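Local coordinates for protein alpha-1,3-glucanase (Paenibacillus glycanilyticus, PDB 6K0P) that probably hydrolyses the alpha-1,3-glucosidic links of alpha-1,3-glucan, as a glycoside hydrolase of family 87, and here binds nigerose, at residues D254-G265 / G285-V296; L309-F320 / G332-V343. The protein carries 1 engineered substitution. All blocks are in the same frame, centred on the assembly; numbering follows the deposited sequence.

Interaction 1. Residues D254-G265 / G285-V296; sequences DVGFNISAAANG and GKFIDGNGMQNV. With GLC (alpha-D-glucopyranose), chain B; SO4 (sulfate ion), chain G.
Phe287 sets the tip of its ring, CZ, at the edge of the Phe257 ring, near its plane, 3.7 Å from Phe257 CD2. The two phenyl groups run alongside each other in the same direction, their planes 77° apart. Gly256 CA and the carbonyl of Val255 come at the Phe287 ring obliquely. The amide of Asn258 lies across Asp289, its ND2 3.5 Å from Asp289 CB, and the amide and carboxylate planes are 55° apart. Further along, the amide of Asn264 runs beside the side chain of Gln294. Its OD1 takes Gln294 N at 3.0 Å, with the donor well above the carbonyl plane.

Strand 256-259 pairs in parallel with 286-289. Phe257 N bonds to Phe287 O, Asp289 N to Phe257 O, and Ile259 N to Asp289 O at 2.8 Å. On the apolar side Ile259 CD1 meets Val296 CG1 tip to tip at 3.8 Å and also rests near Ile288 CG2. Gly285 N reaches Asp254 OD1 at 3.0 Å, from above the carboxylate plane.

This is the stacking of successive coils in a right-handed parallel beta-helix. Lys286 NZ bonds to glucose O4 at 2.9 Å. The carboxylate of Asp289 is held by a salt bridge to Lys224, which probably offsets the negative charge of nearby Asp254. Apolar contacts thus fill one side, while charge and sugar binding gather on another.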
loop_
_atom_site.group_PDB
_atom_site.type_symbol
_atom_site.label_atom_id
_atom_site.label_comp_id
_atom_site.label_asym_id
_atom_site.label_seq_id
_atom_site.Cartn_x
_atom_site.Cartn_y
_atom_site.Cartn_z
ATOM N N ASP A 254 -2.726 14.276 -15.447
ATOM C CA ASP A 254 -3.571 13.082 -15.470
ATOM C C ASP A 254 -3.269 12.337 -16.760
ATOM O O ASP A 254 -3.785 12.684 -17.827
ATOM C CB ASP A 254 -5.031 13.515 -15.411
ATOM C CG ASP A 254 -6.003 12.358 -15.197
ATOM O OD1 ASP A 254 -5.590 11.259 -14.758
ATOM O OD2 ASP A 254 -7.213 12.573 -15.469
ATOM N N VAL A 255 -2.401 11.329 -16.678
ATOM C CA VAL A 255 -1.924 10.608 -17.846
ATOM C C VAL A 255 -2.006 9.119 -17.561
ATOM O O VAL A 255 -2.149 8.690 -16.413
ATOM C CB VAL A 255 -0.490 11.025 -18.249
ATOM C CG1 VAL A 255 -0.452 12.523 -18.544
ATOM C CG2 VAL A 255 0.503 10.658 -17.148
ATOM N N GLY A 256 -1.952 8.323 -18.627
ATOM C CA GLY A 256 -2.034 6.886 -18.474
ATOM C C GLY A 256 -2.979 6.300 -19.494
ATOM O O GLY A 256 -2.981 6.736 -20.646
ATOM N N PHE A 257 -3.784 5.324 -19.085
ATOM C CA PHE A 257 -4.725 4.664 -19.980
ATOM C C PHE A 257 -6.148 4.848 -19.482
ATOM O O PHE A 257 -6.399 4.988 -18.282
ATOM C CB PHE A 257 -4.423 3.164 -20.103
ATOM C CG PHE A 257 -3.108 2.877 -20.772
ATOM C CD1 PHE A 257 -2.973 2.973 -22.145
ATOM C CD2 PHE A 257 -1.996 2.550 -20.011
ATOM C CE1 PHE A 257 -1.752 2.737 -22.754
ATOM C CE2 PHE A 257 -0.781 2.302 -20.611
ATOM C CZ PHE A 257 -0.655 2.396 -21.983
ATOM N N ASN A 258 -7.086 4.862 -20.428
ATOM C CA ASN A 258 -8.504 4.881 -20.113
ATOM C C ASN A 258 -9.169 3.868 -21.035
ATOM O O ASN A 258 -9.117 4.015 -22.261
ATOM C CB ASN A 258 -9.090 6.291 -20.305
ATOM C CG ASN A 258 -10.528 6.403 -19.823
ATOM O OD1 ASN A 258 -11.323 5.484 -20.005
ATOM N ND2 ASN A 258 -10.874 7.543 -19.218
ATOM N N ILE A 259 -9.750 2.828 -20.447
ATOM C CA ILE A 259 -10.245 1.667 -21.180
ATOM C C ILE A 259 -11.752 1.818 -21.364
ATOM O O ILE A 259 -12.518 1.705 -20.399
ATOM C CB ILE A 259 -9.906 0.367 -20.439
ATOM C CG1 ILE A 259 -8.406 0.324 -20.101
ATOM C CG2 ILE A 259 -10.327 -0.846 -21.280
ATOM C CD1 ILE A 259 -7.973 -0.927 -19.338
ATOM N N SER A 260 -12.176 2.086 -22.597
ATOM C CA SER A 260 -13.590 2.168 -22.931
ATOM C C SER A 260 -14.200 0.769 -23.013
ATOM O O SER A 260 -13.495 -0.236 -23.118
ATOM C CB SER A 260 -13.771 2.890 -24.265
ATOM O OG SER A 260 -13.219 4.199 -24.200
ATOM N N ALA A 261 -15.541 0.716 -22.983
ATOM C CA ALA A 261 -16.233 -0.569 -22.942
ATOM C C ALA A 261 -15.851 -1.461 -24.120
ATOM O O ALA A 261 -15.726 -2.683 -23.969
ATOM C CB ALA A 261 -17.745 -0.353 -22.892
ATOM N N ALA A 262 -15.655 -0.868 -25.298
ATOM C CA ALA A 262 -15.286 -1.655 -26.469
ATOM C C ALA A 262 -13.985 -2.419 -26.262
ATOM O O ALA A 262 -13.763 -3.435 -26.932
ATOM C CB ALA A 262 -15.160 -0.746 -27.693
ATOM N N ALA A 263 -13.136 -1.970 -25.336
ATOM C CA ALA A 263 -11.857 -2.611 -25.060
ATOM C C ALA A 263 -11.883 -3.454 -23.791
ATOM O O ALA A 263 -10.824 -3.810 -23.255
ATOM C CB ALA A 263 -10.730 -1.581 -25.019
ATOM N N ASN A 264 -13.070 -3.802 -23.302
ATOM C CA ASN A 264 -13.143 -4.842 -22.288
ATOM C C ASN A 264 -12.407 -6.076 -22.795
ATOM O O ASN A 264 -12.376 -6.347 -24.000
ATOM C CB ASN A 264 -14.605 -5.193 -22.004
ATOM C CG ASN A 264 -15.299 -4.154 -21.118
ATOM O OD1 ASN A 264 -14.646 -3.338 -20.452
ATOM N ND2 ASN A 264 -16.627 -4.190 -21.101
ATOM N N GLY A 265 -11.764 -6.801 -21.879
ATOM C CA GLY A 265 -10.957 -7.941 -22.266
ATOM C C GLY A 265 -9.510 -7.621 -22.588
ATOM O O GLY A 265 -8.763 -8.531 -22.966
ATOM N N GLY A 285 -5.936 11.437 -11.779
ATOM C CA GLY A 285 -4.729 10.881 -11.198
ATOM C C GLY A 285 -4.649 9.376 -11.074
ATOM O O GLY A 285 -3.692 8.878 -10.466
ATOM N N LYS A 286 -5.600 8.631 -11.622
ATOM C CA LYS A 286 -5.484 7.180 -11.637
ATOM C C LYS A 286 -4.739 6.777 -12.900
ATOM O O LYS A 286 -5.067 7.249 -13.994
ATOM C CB LYS A 286 -6.863 6.519 -11.599
ATOM C CG LYS A 286 -7.597 6.731 -10.284
ATOM C CD LYS A 286 -8.540 7.931 -10.328
ATOM C CE LYS A 286 -9.346 7.997 -9.042
ATOM N NZ LYS A 286 -10.335 9.119 -9.059
ATOM N N PHE A 287 -3.712 5.931 -12.750
ATOM C CA PHE A 287 -2.942 5.537 -13.929
ATOM C C PHE A 287 -3.834 4.872 -14.971
ATOM O O PHE A 287 -3.731 5.164 -16.168
ATOM C CB PHE A 287 -1.773 4.622 -13.555
ATOM C CG PHE A 287 -1.096 3.998 -14.750
ATOM C CD1 PHE A 287 -0.510 4.797 -15.727
ATOM C CD2 PHE A 287 -1.049 2.625 -14.899
ATOM C CE1 PHE A 287 0.098 4.223 -16.833
ATOM C CE2 PHE A 287 -0.427 2.043 -15.999
ATOM C CZ PHE A 287 0.137 2.842 -16.966
ATOM N N ILE A 288 -4.725 3.987 -14.534
ATOM C CA ILE A 288 -5.692 3.339 -15.412
ATOM C C ILE A 288 -7.082 3.773 -14.972
ATOM O O ILE A 288 -7.455 3.591 -13.803
ATOM C CB ILE A 288 -5.568 1.808 -15.377
ATOM C CG1 ILE A 288 -4.228 1.363 -15.962
ATOM C CG2 ILE A 288 -6.730 1.158 -16.144
ATOM C CD1 ILE A 288 -3.856 -0.074 -15.600
ATOM N N ASP A 289 -7.841 4.349 -15.901
ATOM C CA ASP A 289 -9.273 4.538 -15.747
ATOM C C ASP A 289 -9.984 3.443 -16.525
ATOM O O ASP A 289 -9.562 3.070 -17.626
ATOM C CB ASP A 289 -9.702 5.893 -16.314
ATOM C CG ASP A 289 -9.063 7.057 -15.592
ATOM O OD1 ASP A 289 -9.241 7.159 -14.368
ATOM O OD2 ASP A 289 -8.392 7.863 -16.259
ATOM N N GLY A 290 -11.053 2.920 -15.947
ATOM C CA GLY A 290 -11.820 1.903 -16.638
ATOM C C GLY A 290 -13.152 1.698 -15.964
ATOM O O GLY A 290 -13.412 0.633 -15.395
ATOM N N ASN A 291 -13.986 2.731 -15.993
ATOM C CA ASN A 291 -15.261 2.666 -15.294
ATOM C C ASN A 291 -16.138 1.594 -15.923
ATOM O O ASN A 291 -16.369 1.590 -17.137
ATOM C CB ASN A 291 -15.962 4.023 -15.343
ATOM C CG ASN A 291 -15.343 5.032 -14.390
ATOM O OD1 ASN A 291 -14.684 4.664 -13.415
ATOM N ND2 ASN A 291 -15.555 6.314 -14.668
ATOM N N GLY A 292 -16.600 0.666 -15.088
ATOM C CA GLY A 292 -17.407 -0.440 -15.556
ATOM C C GLY A 292 -16.668 -1.501 -16.337
ATOM O O GLY A 292 -17.315 -2.386 -16.904
ATOM N N MET A 293 -15.335 -1.455 -16.388
ATOM C CA MET A 293 -14.608 -2.381 -17.247
ATOM C C MET A 293 -14.776 -3.826 -16.793
ATOM O O MET A 293 -14.982 -4.118 -15.607
ATOM C CB MET A 293 -13.121 -2.019 -17.341
ATOM C CG MET A 293 -12.283 -2.463 -16.152
ATOM S SD MET A 293 -10.601 -1.827 -16.306
ATOM C CE MET A 293 -9.769 -2.749 -15.006
ATOM N N GLN A 294 -14.677 -4.737 -17.761
ATOM C CA GLN A 294 -14.875 -6.162 -17.547
ATOM C C GLN A 294 -13.733 -6.925 -18.191
ATOM O O GLN A 294 -13.247 -6.535 -19.258
ATOM C CB GLN A 294 -16.207 -6.645 -18.177
ATOM C CG GLN A 294 -17.426 -5.763 -17.842
ATOM C CD GLN A 294 -18.019 -6.045 -16.465
ATOM O OE1 GLN A 294 -18.330 -7.195 -16.132
ATOM N NE2 GLN A 294 -18.196 -4.989 -15.669
ATOM N N ASN A 295 -13.301 -8.004 -17.537
ATOM C CA ASN A 295 -12.396 -8.991 -18.132
ATOM C C ASN A 295 -11.030 -8.412 -18.506
ATOM O O ASN A 295 -10.350 -8.944 -19.390
ATOM C CB ASN A 295 -13.034 -9.695 -19.337
ATOM C CG ASN A 295 -14.315 -10.412 -18.977
ATOM O OD1 ASN A 295 -15.394 -10.067 -19.467
ATOM N ND2 ASN A 295 -14.207 -11.405 -18.114
ATOM N N VAL A 296 -10.604 -7.339 -17.842
ATOM C CA VAL A 296 -9.322 -6.696 -18.131
ATOM C C VAL A 296 -8.259 -7.287 -17.214
ATOM O O VAL A 296 -8.522 -7.554 -16.037
ATOM C CB VAL A 296 -9.437 -5.167 -17.949
ATOM C CG1 VAL A 296 -8.062 -4.491 -17.978
ATOM C CG2 VAL A 296 -10.357 -4.563 -19.021
HETATM C C1 GLC B . -11.550 10.552 -2.647
HETATM C C2 GLC B . -12.584 10.725 -3.742
HETATM C C3 GLC B . -12.389 9.652 -4.789
HETATM C C4 GLC B . -10.950 9.652 -5.290
HETATM C C5 GLC B . -10.019 9.443 -4.127
HETATM C C6 GLC B . -8.553 9.586 -4.510
HETATM O O1 GLC B . -11.893 9.384 -1.983
HETATM O O2 GLC B . -13.876 10.684 -3.127
HETATM O O3 GLC B . -13.171 10.009 -5.914
HETATM O O4 GLC B . -10.731 8.623 -6.221
HETATM O O5 GLC B . -10.263 10.429 -3.174
HETATM O O6 GLC B . -8.224 10.786 -5.150
HETATM S S SO4 G . -17.728 3.814 -22.797
HETATM O O1 SO4 G . -17.465 5.241 -22.619
HETATM O O2 SO4 G . -16.815 3.043 -21.951
HETATM O O3 SO4 G . -19.105 3.526 -22.398
HETATM O O4 SO4 G . -17.557 3.464 -24.207
HETATM O O HOH W 1 -7.652 9.476 -13.628
HETATM O O HOH W 2 -13.109 4.882 -17.987
HETATM O O HOH W 3 -14.898 2.801 -19.265
HETATM O O HOH W 4 -18.370 -2.219 -19.666
#

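Interaction 2. Residues L309-F320 / G332-V343; sequences LYWGVNSSYNTF and GINMTNGSSYNV. With GLC (alpha-D-glucopyranose), chain B; GLC (alpha-D-glucopyranose), chain C.
Asn334 fills the hollow under the Trp311 indole. Its CB sits over one face, 4.1 Å from the centre of the six-membered ring. Toward the rim of the opposite face lie O4 of the chain B glucose and C1 of the chain C glucose. Thr336 CG2 adds a second bump on the Asn334 side, 3.7 Å from Trp311 NE1.

Met335 curls back through bends at chi2 and chi3. Its SD meets the Tyr310 ring edge in plane, 3.5 Å from Tyr310 CE2, a Met-aromatic contact. Also in the interior, Ile333 CD1 packs on Phe320 CD2 at 3.8 Å. At the far turn Tyr341 CB sits over the face of the Tyr317 ring, the rings nearly parallel but slid apart.

Asn318 and Asn342 run alongside, amide planes 12° apart. Asn342 OD1 accepts Asn318 N, at 2.9 Å, and Asn318 ND2. That ND2 also bonds to Met293 O, and Asn318 OD1 takes Val296 N, both on the preceding coil. Asn342 ND2 bonds to Ser315 O and Asn373 OD1, so this asparagine ladder runs through Asn318, Asn342 and Asn373. The buried amides satisfy the turn backbone, while Trp311 offers the sugar an aromatic face.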
loop_
_atom_site.group_PDB
_atom_site.type_symbol
_atom_site.label_atom_id
_atom_site.label_comp_id
_atom_site.label_asym_id
_atom_site.label_seq_id
_atom_site.Cartn_x
_atom_site.Cartn_y
_atom_site.Cartn_z
ATOM N N LEU A 309 -3.346 3.505 -8.621
ATOM C CA LEU A 309 -3.259 2.634 -9.792
ATOM C C LEU A 309 -4.614 2.519 -10.475
ATOM O O LEU A 309 -4.734 2.764 -11.679
ATOM C CB LEU A 309 -2.719 1.246 -9.426
ATOM C CG LEU A 309 -2.854 0.188 -10.543
ATOM C CD1 LEU A 309 -2.226 0.664 -11.863
ATOM C CD2 LEU A 309 -2.249 -1.160 -10.128
ATOM N N TYR A 310 -5.652 2.161 -9.719
ATOM C CA TYR A 310 -6.956 1.895 -10.311
ATOM C C TYR A 310 -8.038 2.074 -9.257
ATOM O O TYR A 310 -7.866 1.662 -8.101
ATOM C CB TYR A 310 -7.023 0.476 -10.889
ATOM C CG TYR A 310 -8.338 0.199 -11.575
ATOM C CD1 TYR A 310 -8.652 0.816 -12.780
ATOM C CD2 TYR A 310 -9.277 -0.647 -11.005
ATOM C CE1 TYR A 310 -9.866 0.586 -13.412
ATOM C CE2 TYR A 310 -10.483 -0.894 -11.638
ATOM C CZ TYR A 310 -10.776 -0.268 -12.831
ATOM O OH TYR A 310 -11.994 -0.491 -13.440
ATOM N N TRP A 311 -9.158 2.672 -9.676
ATOM C CA TRP A 311 -10.318 2.936 -8.824
ATOM C C TRP A 311 -11.522 2.430 -9.609
ATOM O O TRP A 311 -12.081 3.158 -10.435
ATOM C CB TRP A 311 -10.420 4.426 -8.536
ATOM C CG TRP A 311 -11.496 4.812 -7.568
ATOM C CD1 TRP A 311 -12.847 4.858 -7.805
ATOM C CD2 TRP A 311 -11.310 5.239 -6.219
ATOM N NE1 TRP A 311 -13.511 5.279 -6.674
ATOM C CE2 TRP A 311 -12.591 5.514 -5.685
ATOM C CE3 TRP A 311 -10.187 5.400 -5.400
ATOM C CZ2 TRP A 311 -12.775 5.952 -4.374
ATOM C CZ3 TRP A 311 -10.367 5.841 -4.102
ATOM C CH2 TRP A 311 -11.657 6.108 -3.597
ATOM N N GLY A 312 -11.910 1.182 -9.348
ATOM C CA GLY A 312 -12.979 0.568 -10.114
ATOM C C GLY A 312 -14.342 1.063 -9.678
ATOM O O GLY A 312 -14.578 1.356 -8.509
ATOM N N VAL A 313 -15.243 1.179 -10.655
ATOM C CA VAL A 313 -16.627 1.588 -10.435
ATOM C C VAL A 313 -17.494 0.612 -11.221
ATOM O O VAL A 313 -17.533 0.671 -12.455
ATOM C CB VAL A 313 -16.882 3.031 -10.894
ATOM C CG1 VAL A 313 -18.315 3.424 -10.590
ATOM C CG2 VAL A 313 -15.889 3.992 -10.231
ATOM N N ASN A 314 -18.181 -0.286 -10.515
ATOM C CA ASN A 314 -18.943 -1.360 -11.153
ATOM C C ASN A 314 -18.092 -2.112 -12.176
ATOM O O ASN A 314 -18.525 -2.417 -13.291
ATOM C CB ASN A 314 -20.255 -0.851 -11.758
ATOM C CG ASN A 314 -21.238 -1.972 -12.014
ATOM O OD1 ASN A 314 -21.141 -3.039 -11.411
ATOM N ND2 ASN A 314 -22.177 -1.743 -12.925
ATOM N N SER A 315 -16.861 -2.417 -11.776
ATOM C CA SER A 315 -15.880 -3.085 -12.617
ATOM C C SER A 315 -15.750 -4.519 -12.135
ATOM O O SER A 315 -15.444 -4.747 -10.959
ATOM C CB SER A 315 -14.533 -2.367 -12.516
ATOM O OG SER A 315 -14.686 -1.002 -12.874
ATOM N N SER A 316 -15.963 -5.477 -13.035
ATOM C CA SER A 316 -16.095 -6.868 -12.636
ATOM C C SER A 316 -15.264 -7.798 -13.503
ATOM O O SER A 316 -14.958 -7.497 -14.665
ATOM C CB SER A 316 -17.571 -7.298 -12.657
ATOM O OG SER A 316 -18.273 -6.580 -11.655
ATOM N N TYR A 317 -14.894 -8.938 -12.916
ATOM C CA TYR A 317 -14.207 -10.013 -13.636
ATOM C C TYR A 317 -12.831 -9.580 -14.133
ATOM O O TYR A 317 -12.335 -10.089 -15.144
ATOM C CB TYR A 317 -15.046 -10.582 -14.790
ATOM C CG TYR A 317 -16.404 -11.077 -14.368
ATOM C CD1 TYR A 317 -16.551 -12.333 -13.798
ATOM C CD2 TYR A 317 -17.538 -10.283 -14.528
ATOM C CE1 TYR A 317 -17.796 -12.795 -13.411
ATOM C CE2 TYR A 317 -18.787 -10.735 -14.132
ATOM C CZ TYR A 317 -18.900 -11.988 -13.578
ATOM O OH TYR A 317 -20.141 -12.442 -13.191
ATOM N N ASN A 318 -12.204 -8.640 -13.440
ATOM C CA ASN A 318 -10.880 -8.162 -13.811
ATOM C C ASN A 318 -9.815 -8.855 -12.978
ATOM O O ASN A 318 -10.087 -9.414 -11.913
ATOM C CB ASN A 318 -10.791 -6.645 -13.633
ATOM C CG ASN A 318 -11.864 -5.925 -14.406
ATOM O OD1 ASN A 318 -11.851 -5.926 -15.638
ATOM N ND2 ASN A 318 -12.822 -5.339 -13.698
ATOM N N THR A 319 -8.582 -8.807 -13.478
ATOM C CA THR A 319 -7.451 -9.456 -12.826
ATOM C C THR A 319 -6.319 -8.448 -12.720
ATOM O O THR A 319 -5.865 -7.917 -13.738
ATOM C CB THR A 319 -6.994 -10.689 -13.610
ATOM O OG1 THR A 319 -8.054 -11.656 -13.636
ATOM C CG2 THR A 319 -5.763 -11.315 -12.962
ATOM N N PHE A 320 -5.896 -8.163 -11.490
ATOM C CA PHE A 320 -4.692 -7.384 -11.214
ATOM C C PHE A 320 -3.733 -8.346 -10.531
ATOM O O PHE A 320 -4.000 -8.790 -9.413
ATOM C CB PHE A 320 -5.018 -6.207 -10.296
ATOM C CG PHE A 320 -5.703 -5.068 -10.994
ATOM C CD1 PHE A 320 -7.057 -5.143 -11.299
ATOM C CD2 PHE A 320 -4.999 -3.927 -11.360
ATOM C CE1 PHE A 320 -7.698 -4.094 -11.950
ATOM C CE2 PHE A 320 -5.636 -2.873 -12.012
ATOM C CZ PHE A 320 -6.984 -2.959 -12.306
ATOM N N GLY A 332 -4.104 2.554 -3.442
ATOM C CA GLY A 332 -3.432 1.788 -4.487
ATOM C C GLY A 332 -4.419 1.222 -5.497
ATOM O O GLY A 332 -4.473 1.654 -6.656
ATOM N N ILE A 333 -5.206 0.242 -5.057
ATOM C CA ILE A 333 -6.314 -0.300 -5.839
ATOM C C ILE A 333 -7.557 -0.249 -4.970
ATOM O O ILE A 333 -7.541 -0.737 -3.833
ATOM C CB ILE A 333 -6.074 -1.753 -6.293
ATOM C CG1 ILE A 333 -4.865 -1.856 -7.227
ATOM C CG2 ILE A 333 -7.327 -2.291 -6.981
ATOM C CD1 ILE A 333 -4.508 -3.293 -7.611
ATOM N N ASN A 334 -8.627 0.342 -5.501
ATOM C CA ASN A 334 -9.930 0.337 -4.852
ATOM C C ASN A 334 -10.927 -0.168 -5.882
ATOM O O ASN A 334 -10.794 0.120 -7.073
ATOM C CB ASN A 334 -10.313 1.752 -4.399
ATOM C CG ASN A 334 -11.502 1.775 -3.438
ATOM O OD1 ASN A 334 -12.035 0.737 -3.047
ATOM N ND2 ASN A 334 -11.914 2.978 -3.055
ATOM N N MET A 335 -11.880 -0.976 -5.436
ATOM C CA MET A 335 -12.939 -1.479 -6.300
ATOM C C MET A 335 -14.252 -1.117 -5.635
ATOM O O MET A 335 -14.497 -1.525 -4.497
ATOM C CB MET A 335 -12.807 -2.995 -6.476
ATOM C CG MET A 335 -11.463 -3.424 -7.061
ATOM S SD MET A 335 -11.161 -2.787 -8.726
ATOM C CE MET A 335 -12.320 -3.778 -9.608
ATOM N N THR A 336 -15.072 -0.325 -6.319
ATOM C CA THR A 336 -16.232 0.285 -5.682
ATOM C C THR A 336 -17.511 0.004 -6.461
ATOM O O THR A 336 -17.496 -0.430 -7.618
ATOM C CB THR A 336 -16.076 1.808 -5.529
ATOM O OG1 THR A 336 -16.384 2.448 -6.780
ATOM C CG2 THR A 336 -14.666 2.183 -5.106
ATOM N N ASN A 337 -18.633 0.268 -5.791
ATOM C CA ASN A 337 -19.917 0.519 -6.452
ATOM C C ASN A 337 -20.325 -0.605 -7.403
ATOM O O ASN A 337 -20.603 -0.373 -8.582
ATOM C CB ASN A 337 -19.903 1.870 -7.175
ATOM C CG ASN A 337 -19.690 3.035 -6.230
ATOM O OD1 ASN A 337 -19.344 2.848 -5.060
ATOM N ND2 ASN A 337 -19.896 4.249 -6.733
ATOM N N GLY A 338 -20.379 -1.829 -6.880
ATOM C CA GLY A 338 -20.837 -2.973 -7.635
ATOM C C GLY A 338 -19.737 -3.881 -8.137
ATOM O O GLY A 338 -20.035 -4.980 -8.618
ATOM N N SER A 339 -18.479 -3.463 -8.029
ATOM C CA SER A 339 -17.368 -4.255 -8.541
ATOM C C SER A 339 -17.344 -5.642 -7.923
ATOM O O SER A 339 -17.223 -5.787 -6.697
ATOM C CB SER A 339 -16.053 -3.527 -8.264
ATOM O OG SER A 339 -16.034 -2.260 -8.905
ATOM N N SER A 340 -17.413 -6.672 -8.773
ATOM C CA SER A 340 -17.598 -8.041 -8.317
ATOM C C SER A 340 -16.719 -9.012 -9.092
ATOM O O SER A 340 -16.333 -8.759 -10.238
ATOM C CB SER A 340 -19.069 -8.450 -8.462
ATOM O OG SER A 340 -19.880 -7.645 -7.624
ATOM N N TYR A 341 -16.406 -10.136 -8.447
ATOM C CA TYR A 341 -15.725 -11.255 -9.100
ATOM C C TYR A 341 -14.357 -10.866 -9.653
ATOM O O TYR A 341 -13.897 -11.425 -10.655
ATOM C CB TYR A 341 -16.601 -11.922 -10.169
ATOM C CG TYR A 341 -17.936 -12.348 -9.609
ATOM C CD1 TYR A 341 -18.016 -13.402 -8.708
ATOM C CD2 TYR A 341 -19.104 -11.679 -9.952
ATOM C CE1 TYR A 341 -19.227 -13.788 -8.171
ATOM C CE2 TYR A 341 -20.326 -12.062 -9.420
ATOM C CZ TYR A 341 -20.369 -13.112 -8.533
ATOM O OH TYR A 341 -21.580 -13.501 -7.999
ATOM N N ASN A 342 -13.694 -9.915 -9.002
ATOM C CA ASN A 342 -12.352 -9.521 -9.405
ATOM C C ASN A 342 -11.310 -10.365 -8.690
ATOM O O ASN A 342 -11.516 -10.839 -7.565
ATOM C CB ASN A 342 -12.113 -8.043 -9.110
ATOM C CG ASN A 342 -13.030 -7.146 -9.909
ATOM O OD1 ASN A 342 -12.838 -6.961 -11.113
ATOM N ND2 ASN A 342 -14.046 -6.602 -9.255
ATOM N N VAL A 343 -10.173 -10.531 -9.352
ATOM C CA VAL A 343 -9.026 -11.259 -8.831
ATOM C C VAL A 343 -7.912 -10.239 -8.626
ATOM O O VAL A 343 -7.324 -9.746 -9.594
ATOM C CB VAL A 343 -8.604 -12.372 -9.798
ATOM C CG1 VAL A 343 -7.300 -13.025 -9.351
ATOM C CG2 VAL A 343 -9.724 -13.412 -9.891
HETATM C C1 GLC B . -11.550 10.552 -2.647
HETATM C C2 GLC B . -12.584 10.725 -3.742
HETATM C C3 GLC B . -12.389 9.652 -4.789
HETATM C C4 GLC B . -10.950 9.652 -5.290
HETATM C C5 GLC B . -10.019 9.443 -4.127
HETATM C C6 GLC B . -8.553 9.586 -4.510
HETATM O O1 GLC B . -11.893 9.384 -1.983
HETATM O O2 GLC B . -13.876 10.684 -3.127
HETATM O O3 GLC B . -13.171 10.009 -5.914
HETATM O O4 GLC B . -10.731 8.623 -6.221
HETATM O O5 GLC B . -10.263 10.429 -3.174
HETATM O O6 GLC B . -8.224 10.786 -5.150
HETATM C C1 GLC C . -13.868 8.862 -6.534
HETATM C C2 GLC C . -14.519 9.309 -7.838
HETATM C C3 GLC C . -15.750 10.145 -7.510
HETATM C C4 GLC C . -16.691 9.372 -6.587
HETATM C C5 GLC C . -15.920 8.893 -5.355
HETATM C C6 GLC C . -16.777 8.076 -4.387
HETATM O O2 GLC C . -13.593 10.082 -8.576
HETATM O O3 GLC C . -16.413 10.536 -8.695
HETATM O O4 GLC C . -17.762 10.208 -6.200
HETATM O O5 GLC C . -14.804 8.121 -5.764
HETATM O O6 GLC C . -17.342 6.958 -5.044
HETATM O O HOH W 5 -16.368 5.267 -6.718
HETATM O O HOH W 6 -22.382 -5.266 -10.354
HETATM O O HOH W 7 -11.530 -12.207 -12.475
#

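Overall arrangement
Both contacts join neighbouring coils of the same parallel beta-helix, and strands 286-289 and 308-313 are themselves neighbours. Together they span four successive coils; interaction 1 joins the first two and interaction 2 the last two. Tyr310 OH, from interaction 2, probably bonds to Gly290 O of interaction 1. Asn318 likewise ties the two contacts together. Both are largely buried, and interaction 2 lies nearer the chain centre, its centre about 16 Å away against 21 Å. Interaction 1 is smaller and brings charge, with a lysine bonded to the sugar. Interaction 2 is larger and richer in side-chain hydrogen bonds, and it meets the same glucose with an aromatic face. Lys286 and Trp311 also form a cation-pi pair.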